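Local coordinates for protein 3-HSA hydroxylase, oxygenase (Rhodococcus sp., PDB 2RFQ) that hydroxylates the phenolic ring of the cholesterol breakdown product 3-HSA to the catechol 3,4-DHSA, using reduced flavin and molecular oxygen, as the oxygenase component of a two-component monooxygenase, at residues N93-L96 / A97-Q101; S209-A212 / M213-T217; D64-L67 / F68-V72. All coordinates share one frame; numbering follows the deposited sequence.

Interaction 1 (N93-L96 / A97-Q101); sequences NWHL and ALFSQ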
loop_
_atom_site.group_PDB
_atom_site.type_symbol
_atom_site.label_atom_id
_atom_site.label_comp_id
_atom_site.label_asym_id
_atom_site.label_seq_id
_atom_site.Cartn_x
_atom_site.Cartn_y
_atom_site.Cartn_z
ATOM N N ASN A 93 -34.529 15.846 2.527
ATOM C CA ASN A 93 -35.937 15.549 2.872
ATOM C C ASN A 93 -36.043 14.849 4.220
ATOM O O ASN A 93 -37.052 14.971 4.916
ATOM C CB ASN A 93 -36.632 14.780 1.738
ATOM C CG ASN A 93 -36.836 15.657 0.495
ATOM O OD1 ASN A 93 -36.610 16.872 0.541
ATOM N ND2 ASN A 93 -37.225 15.045 -0.621
ATOM N N TRP A 94 -34.973 14.154 4.578
ATOM C CA TRP A 94 -34.801 13.611 5.916
ATOM C C TRP A 94 -34.537 14.772 6.900
ATOM O O TRP A 94 -35.153 14.866 7.964
ATOM C CB TRP A 94 -33.624 12.604 5.922
ATOM C CG TRP A 94 -33.314 11.986 7.273
ATOM C CD1 TRP A 94 -33.778 10.787 7.758
ATOM C CD2 TRP A 94 -32.467 12.534 8.301
ATOM N NE1 TRP A 94 -33.293 10.567 9.042
ATOM C CE2 TRP A 94 -32.474 11.614 9.385
ATOM C CE3 TRP A 94 -31.695 13.700 8.405
ATOM C CZ2 TRP A 94 -31.752 11.827 10.551
ATOM C CZ3 TRP A 94 -30.970 13.919 9.609
ATOM C CH2 TRP A 94 -31.017 12.988 10.647
ATOM N N HIS A 95 -33.608 15.650 6.544
ATOM C CA HIS A 95 -33.254 16.774 7.428
ATOM C C HIS A 95 -34.471 17.664 7.700
ATOM O O HIS A 95 -34.730 18.039 8.854
ATOM C CB HIS A 95 -32.107 17.601 6.812
ATOM C CG HIS A 95 -31.498 18.598 7.760
ATOM N ND1 HIS A 95 -30.552 19.512 7.354
ATOM C CD2 HIS A 95 -31.687 18.814 9.088
ATOM C CE1 HIS A 95 -30.181 20.256 8.386
ATOM N NE2 HIS A 95 -30.842 19.843 9.456
ATOM N N LEU A 96 -35.256 17.962 6.662
ATOM C CA LEU A 96 -36.411 18.835 6.858
ATOM C C LEU A 96 -37.458 18.233 7.801
ATOM O O LEU A 96 -38.178 18.963 8.470
ATOM C CB LEU A 96 -37.051 19.214 5.521
ATOM C CG LEU A 96 -38.109 20.323 5.595
ATOM C CD1 LEU A 96 -37.540 21.627 6.131
ATOM C CD2 LEU A 96 -38.791 20.552 4.230
ATOM N N ALA A 97 -37.550 16.905 7.843
ATOM C CA ALA A 97 -38.465 16.207 8.755
ATOM C C ALA A 97 -38.210 16.558 10.219
ATOM O O ALA A 97 -39.078 16.344 11.058
ATOM C CB ALA A 97 -38.330 14.706 8.567
ATOM N N LEU A 98 -36.997 17.054 10.506
ATOM C CA LEU A 98 -36.591 17.388 11.863
ATOM C C LEU A 98 -36.921 18.836 12.217
ATOM O O LEU A 98 -36.998 19.177 13.402
ATOM C CB LEU A 98 -35.095 17.109 12.087
ATOM C CG LEU A 98 -34.575 15.699 11.761
ATOM C CD1 LEU A 98 -33.048 15.650 11.855
ATOM C CD2 LEU A 98 -35.181 14.706 12.711
ATOM N N PHE A 99 -37.131 19.679 11.201
ATOM C CA PHE A 99 -37.522 21.065 11.440
ATOM C C PHE A 99 -38.955 21.098 11.984
ATOM O O PHE A 99 -39.686 20.096 11.938
ATOM C CB PHE A 99 -37.466 21.916 10.159
ATOM C CG PHE A 99 -36.076 22.382 9.766
ATOM C CD1 PHE A 99 -35.738 23.743 9.803
ATOM C CD2 PHE A 99 -35.131 21.466 9.285
ATOM C CE1 PHE A 99 -34.453 24.181 9.375
ATOM C CE2 PHE A 99 -33.853 21.897 8.871
ATOM C CZ PHE A 99 -33.520 23.250 8.902
ATOM N N SER A 100 -39.354 22.267 12.469
ATOM C CA SER A 100 -40.716 22.461 12.962
ATOM C C SER A 100 -41.739 22.065 11.896
ATOM O O SER A 100 -41.479 22.178 10.673
ATOM C CB SER A 100 -40.919 23.931 13.349
ATOM O OG SER A 100 -40.923 24.743 12.179
ATOM N N GLN A 101 -42.916 21.640 12.362
ATOM C CA GLN A 101 -44.018 21.342 11.470
ATOM C C GLN A 101 -44.306 22.536 10.558
ATOM O O GLN A 101 -44.618 22.367 9.370
ATOM C CB GLN A 101 -45.270 20.987 12.287
ATOM C CG GLN A 101 -46.505 20.745 11.446
ATOM C CD GLN A 101 -46.465 19.433 10.680
ATOM O OE1 GLN A 101 -45.815 18.470 11.097
ATOM N NE2 GLN A 101 -47.174 19.392 9.545
#

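Interaction 2 (S209-A212 / M213-T217); sequences SFKA and MSNLT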
loop_
_atom_site.group_PDB
_atom_site.type_symbol
_atom_site.label_atom_id
_atom_site.label_comp_id
_atom_site.label_asym_id
_atom_site.label_seq_id
_atom_site.Cartn_x
_atom_site.Cartn_y
_atom_site.Cartn_z
ATOM N N SER A 209 -31.113 23.722 15.279
ATOM C CA SER A 209 -29.795 23.493 15.842
ATOM C C SER A 209 -29.369 22.025 15.682
ATOM O O SER A 209 -30.151 21.123 15.930
ATOM C CB SER A 209 -29.814 23.841 17.335
ATOM O OG SER A 209 -28.602 23.403 17.927
ATOM N N PHE A 210 -28.131 21.789 15.270
ATOM C CA PHE A 210 -27.621 20.419 15.265
ATOM C C PHE A 210 -27.579 19.787 16.669
ATOM O O PHE A 210 -27.739 18.567 16.802
ATOM C CB PHE A 210 -26.259 20.361 14.602
ATOM C CG PHE A 210 -26.319 20.540 13.121
ATOM C CD1 PHE A 210 -26.687 19.478 12.288
ATOM C CD2 PHE A 210 -26.057 21.782 12.561
ATOM C CE1 PHE A 210 -26.742 19.645 10.898
ATOM C CE2 PHE A 210 -26.117 21.962 11.171
ATOM C CZ PHE A 210 -26.459 20.888 10.347
ATOM N N LYS A 211 -27.384 20.602 17.709
ATOM C CA LYS A 211 -27.437 20.095 19.093
ATOM C C LYS A 211 -28.824 19.562 19.452
ATOM O O LYS A 211 -28.938 18.529 20.112
ATOM C CB LYS A 211 -26.984 21.179 20.094
ATOM C CG LYS A 211 -26.706 20.662 21.512
ATOM C CD LYS A 211 -25.618 19.573 21.494
ATOM C CE LYS A 211 -25.105 19.240 22.895
ATOM N NZ LYS A 211 -24.312 17.963 22.884
ATOM N N ALA A 212 -29.874 20.264 19.019
ATOM C CA ALA A 212 -31.263 19.824 19.239
ATOM C C ALA A 212 -31.492 18.494 18.546
ATOM O O ALA A 212 -32.181 17.617 19.067
ATOM C CB ALA A 212 -32.245 20.848 18.715
HETATM N N MSE A 213 -30.921 18.353 17.357
HETATM C CA MSE A 213 -31.026 17.096 16.641
HETATM C C MSE A 213 -30.382 15.971 17.437
HETATM O O MSE A 213 -31.011 14.925 17.666
HETATM C CB MSE A 213 -30.404 17.216 15.253
HETATM C CG MSE A 213 -31.262 18.027 14.320
HETATM SE SE MSE A 213 -30.285 18.524 12.693
HETATM C CE MSE A 213 -29.559 16.737 12.188
ATOM N N SER A 214 -29.152 16.197 17.890
ATOM C CA SER A 214 -28.392 15.179 18.620
ATOM C C SER A 214 -29.034 14.852 19.969
ATOM O O SER A 214 -28.909 13.738 20.476
ATOM C CB SER A 214 -26.943 15.626 18.798
ATOM O OG SER A 214 -26.364 15.921 17.545
ATOM N N ASN A 215 -29.735 15.836 20.539
ATOM C CA ASN A 215 -30.457 15.666 21.810
ATOM C C ASN A 215 -31.819 14.977 21.658
ATOM O O ASN A 215 -32.551 14.822 22.641
ATOM C CB ASN A 215 -30.674 17.030 22.490
ATOM C CG ASN A 215 -29.408 17.582 23.138
ATOM O OD1 ASN A 215 -28.423 16.866 23.342
ATOM N ND2 ASN A 215 -29.432 18.872 23.457
ATOM N N LEU A 216 -32.163 14.595 20.425
ATOM C CA LEU A 216 -33.496 14.055 20.114
ATOM C C LEU A 216 -34.637 14.986 20.522
ATOM O O LEU A 216 -35.766 14.540 20.809
ATOM C CB LEU A 216 -33.675 12.635 20.684
ATOM C CG LEU A 216 -32.734 11.593 20.066
ATOM C CD1 LEU A 216 -32.501 10.390 20.985
ATOM C CD2 LEU A 216 -33.248 11.147 18.688
ATOM N N THR A 217 -34.349 16.288 20.523
ATOM C CA THR A 217 -35.356 17.306 20.788
ATOM C C THR A 217 -35.755 18.134 19.551
ATOM O O THR A 217 -36.488 19.114 19.697
ATOM C CB THR A 217 -34.955 18.288 21.927
ATOM O OG1 THR A 217 -33.794 19.044 21.551
ATOM C CG2 THR A 217 -34.704 17.544 23.242
HETATM O O HOH W 1 -27.023 16.536 14.918
HETATM O O HOH W 2 -26.293 16.074 21.981
#

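Interaction 3 (D64-L67 / F68-V72); sequences DPVL and FYSAV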
loop_
_atom_site.group_PDB
_atom_site.type_symbol
_atom_site.label_atom_id
_atom_site.label_comp_id
_atom_site.label_asym_id
_atom_site.label_seq_id
_atom_site.Cartn_x
_atom_site.Cartn_y
_atom_site.Cartn_z
ATOM N N ASP A 64 -36.643 2.647 5.435
ATOM C CA ASP A 64 -35.384 2.041 5.898
ATOM C C ASP A 64 -34.224 2.776 5.196
ATOM O O ASP A 64 -34.188 2.859 3.971
ATOM C CB ASP A 64 -35.434 0.561 5.470
ATOM C CG ASP A 64 -34.241 -0.261 5.938
ATOM O OD1 ASP A 64 -33.145 0.284 6.189
ATOM O OD2 ASP A 64 -34.439 -1.483 6.046
ATOM N N PRO A 65 -33.283 3.353 5.967
ATOM C CA PRO A 65 -32.204 4.131 5.336
ATOM C C PRO A 65 -31.339 3.314 4.400
ATOM O O PRO A 65 -30.766 3.888 3.468
ATOM C CB PRO A 65 -31.404 4.711 6.528
ATOM C CG PRO A 65 -31.768 3.809 7.684
ATOM C CD PRO A 65 -33.188 3.348 7.437
ATOM N N VAL A 66 -31.273 1.992 4.605
ATOM C CA VAL A 66 -30.487 1.151 3.683
ATOM C C VAL A 66 -31.118 1.193 2.283
ATOM O O VAL A 66 -30.419 1.181 1.285
ATOM C CB VAL A 66 -30.269 -0.280 4.184
ATOM C CG1 VAL A 66 -29.552 -1.121 3.113
ATOM C CG2 VAL A 66 -29.432 -0.245 5.478
ATOM N N LEU A 67 -32.438 1.245 2.212
ATOM C CA LEU A 67 -33.091 1.362 0.903
ATOM C C LEU A 67 -32.655 2.661 0.213
ATOM O O LEU A 67 -32.320 2.651 -0.973
ATOM C CB LEU A 67 -34.618 1.316 1.065
ATOM C CG LEU A 67 -35.410 1.647 -0.212
ATOM C CD1 LEU A 67 -35.143 0.724 -1.377
ATOM C CD2 LEU A 67 -36.906 1.648 0.084
ATOM N N PHE A 68 -32.627 3.758 0.967
ATOM C CA PHE A 68 -32.225 5.049 0.410
ATOM C C PHE A 68 -30.787 4.975 -0.124
ATOM O O PHE A 68 -30.524 5.377 -1.279
ATOM C CB PHE A 68 -32.338 6.172 1.448
ATOM C CG PHE A 68 -31.829 7.490 0.941
ATOM C CD1 PHE A 68 -32.600 8.254 0.067
ATOM C CD2 PHE A 68 -30.567 7.963 1.330
ATOM C CE1 PHE A 68 -32.130 9.482 -0.424
ATOM C CE2 PHE A 68 -30.076 9.179 0.816
ATOM C CZ PHE A 68 -30.859 9.933 -0.049
ATOM N N TYR A 69 -29.852 4.448 0.685
ATOM C CA TYR A 69 -28.456 4.414 0.225
ATOM C C TYR A 69 -28.248 3.428 -0.927
ATOM O O TYR A 69 -27.381 3.646 -1.781
ATOM C CB TYR A 69 -27.472 4.164 1.371
ATOM C CG TYR A 69 -27.496 5.253 2.408
ATOM C CD1 TYR A 69 -27.206 6.578 2.076
ATOM C CD2 TYR A 69 -27.839 4.954 3.727
ATOM C CE1 TYR A 69 -27.249 7.594 3.042
ATOM C CE2 TYR A 69 -27.874 5.954 4.711
ATOM C CZ TYR A 69 -27.567 7.259 4.364
ATOM O OH TYR A 69 -27.612 8.231 5.355
ATOM N N SER A 70 -29.066 2.373 -0.965
ATOM C CA SER A 70 -29.041 1.395 -2.067
ATOM C C SER A 70 -29.474 2.075 -3.364
ATOM O O SER A 70 -28.889 1.827 -4.425
ATOM C CB SER A 70 -29.958 0.217 -1.734
ATOM O OG SER A 70 -29.408 -0.479 -0.620
ATOM N N ALA A 71 -30.470 2.954 -3.263
ATOM C CA ALA A 71 -30.956 3.720 -4.434
ATOM C C ALA A 71 -29.872 4.671 -4.930
ATOM O O ALA A 71 -29.602 4.772 -6.137
ATOM C CB ALA A 71 -32.228 4.473 -4.081
ATOM N N VAL A 72 -29.221 5.339 -3.977
ATOM C CA VAL A 72 -28.093 6.217 -4.288
ATOM C C VAL A 72 -26.972 5.475 -5.006
ATOM O O VAL A 72 -26.474 5.940 -6.048
ATOM C CB VAL A 72 -27.561 6.884 -3.017
ATOM C CG1 VAL A 72 -26.217 7.602 -3.296
ATOM C CG2 VAL A 72 -28.588 7.929 -2.576
#

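Interaction 1 (N93-L96 / A97-Q101)
L98 N donates to H95 O and F99 N to L96 O, both bonds spanning three residues, as the chain leaves helix 80-96 through a type I beta turn from L96 to F99. The bond from F99 N to L96 O, 3.0 Å long, bends to 141° at the hydrogen. F99 then brings CE2, at the rim of its ring, over one face of the H95 imidazole, 3.7 Å from H95 NE2; the two planes meet obliquely at 59°. H95 O lies in the plane of the phenyl ring at its edge, 3.5 Å from F99 CD2. L96 CD1 also packs on this ring, 4.0 Å from F99 CD2, the leucine crossing the phenyl side chain at about a right angle.

This corner belongs to the N-terminal domain of the acyl-CoA dehydrogenase fold. H95 ND1 hydrogen-bonds to Y120 OH, and Y120 is, by similarity, part of the FMN site. With CG anti to the carbonyl carbon (chi1 -54°), L98 swings CD1 back to the six-membered end of the W94 indole, 3.5 Å from W94 CZ3, a greasy partner for a ring whose NE1 is bonded to V228 O.

Interaction 2 (S209-A212 / M213-T217)
F210 and M213, a selenomethionine here, run side by side and point the same way from one flank of the short helix 210-214. The selenium meets the ring obliquely: M213 SE is 3.7 Å from F210 CD1 and 4.6 Å from the ring centroid, on a line 44° off the ring normal. A bend at chi3 (50°) carries the methyl of M213 back toward the phenyl as well, placing CE 4.0 Å from F210 CD1. A long, flexible methionine chain suits this place because it can touch the F210 ring and also reach W94, H95 and L98; F210 also meets Y120 and W233.

The solvent-facing flank is polar. K211 and N215 cross obliquely, with K211 CG 3.8 Å from N215 ND2, while their polar ends are joined through a water that accepts from K211 NZ and donates to N215 OD1. A second water, in the plane of the F210 phenyl at its edge, donates to F210 O. Such hydrated groups fit an exposed turn.

Backbone bonds hold the frame, among them S214 N to F210 O. At the start, S209 is the N-cap, its OG weakly accepting from K211 N at 3.1 Å and also bonded to D165 of strand 162-172. At the far end the small A212 CB lies 3.7 Å from T217 OG1, where the chain turns back. There L216 takes positive phi (55°), T217 N donates to A212 O at 2.9 Å and L216 N to M213 O: a Schellman motif closing a helix whose inward flank carries a Met-aromatic contact.

Interaction 3 (D64-L67 / F68-V72)
Y69 leans its ring back over the start of helix 65-76, bringing CE2 to 4.2 Å from P65 CB and CD2 close to P65 O, which meets the ring obliquely. One face of the phenol carries F68 CD2, 3.6 Å above the plane and offset toward the rim. The F68 ring in turn has V72 CG2 over one face and Y69 CE1 in plane at its edge. The torsions part these neighbours: F68 has CG anti to the backbone N (chi1 175°), whereas in Y69 it is anti to the carbonyl carbon (chi1 -62°), which leans the phenol back toward P65.

Y69 OH is bonded to I236 O of helix 233-266, while F68 packs on F49 and T240. With an alanine in place of Y69, the F68 ring would probably lose the neighbour at its edge, I236 O its hydroxyl partner, and P65 one of its apolar neighbours.

D64 is the N-cap: its OD1 accepts from V66 N at 3.0 Å, met from above the carboxylate plane. Proline suits the first helical position because no N-H is needed there, and its ring packs on V301 and Y305.

S70 is held doubly to V66 O, through N at 2.9 Å and through OG at 2.7 Å, the two donors coming from opposite faces of the carbonyl plane. A serine can thus be buried in a helix, against W294 and M13, because its hydroxyl donates to the preceding turn. The acidic cap, lying at the positive end of the helix dipole, is likely to be stabilised there as the anion.

Interactions 1 and 2 form one neighbourhood although they lie far apart in sequence: M213 of 209-217 packs its SE 3.5 Å from H95 NE2 and its methyl on L98 CD1, tying helix 210-214 to helix 80-96 and the turn after it. Interaction 1 is buried, a turn following a helix and packed with aromatic and aliphatic side chains. Interaction 2 sits at the surface with only M213 buried; capping groups mark both ends of its very short helix, and a water joins K211 and N215 on its outer flank. Interaction 3, largely buried, stands apart, about 7 Å from interaction 1 at the nearest atoms. It begins a helix packed among other helices, where a serine-to-carbonyl bond settles a buried hydroxyl.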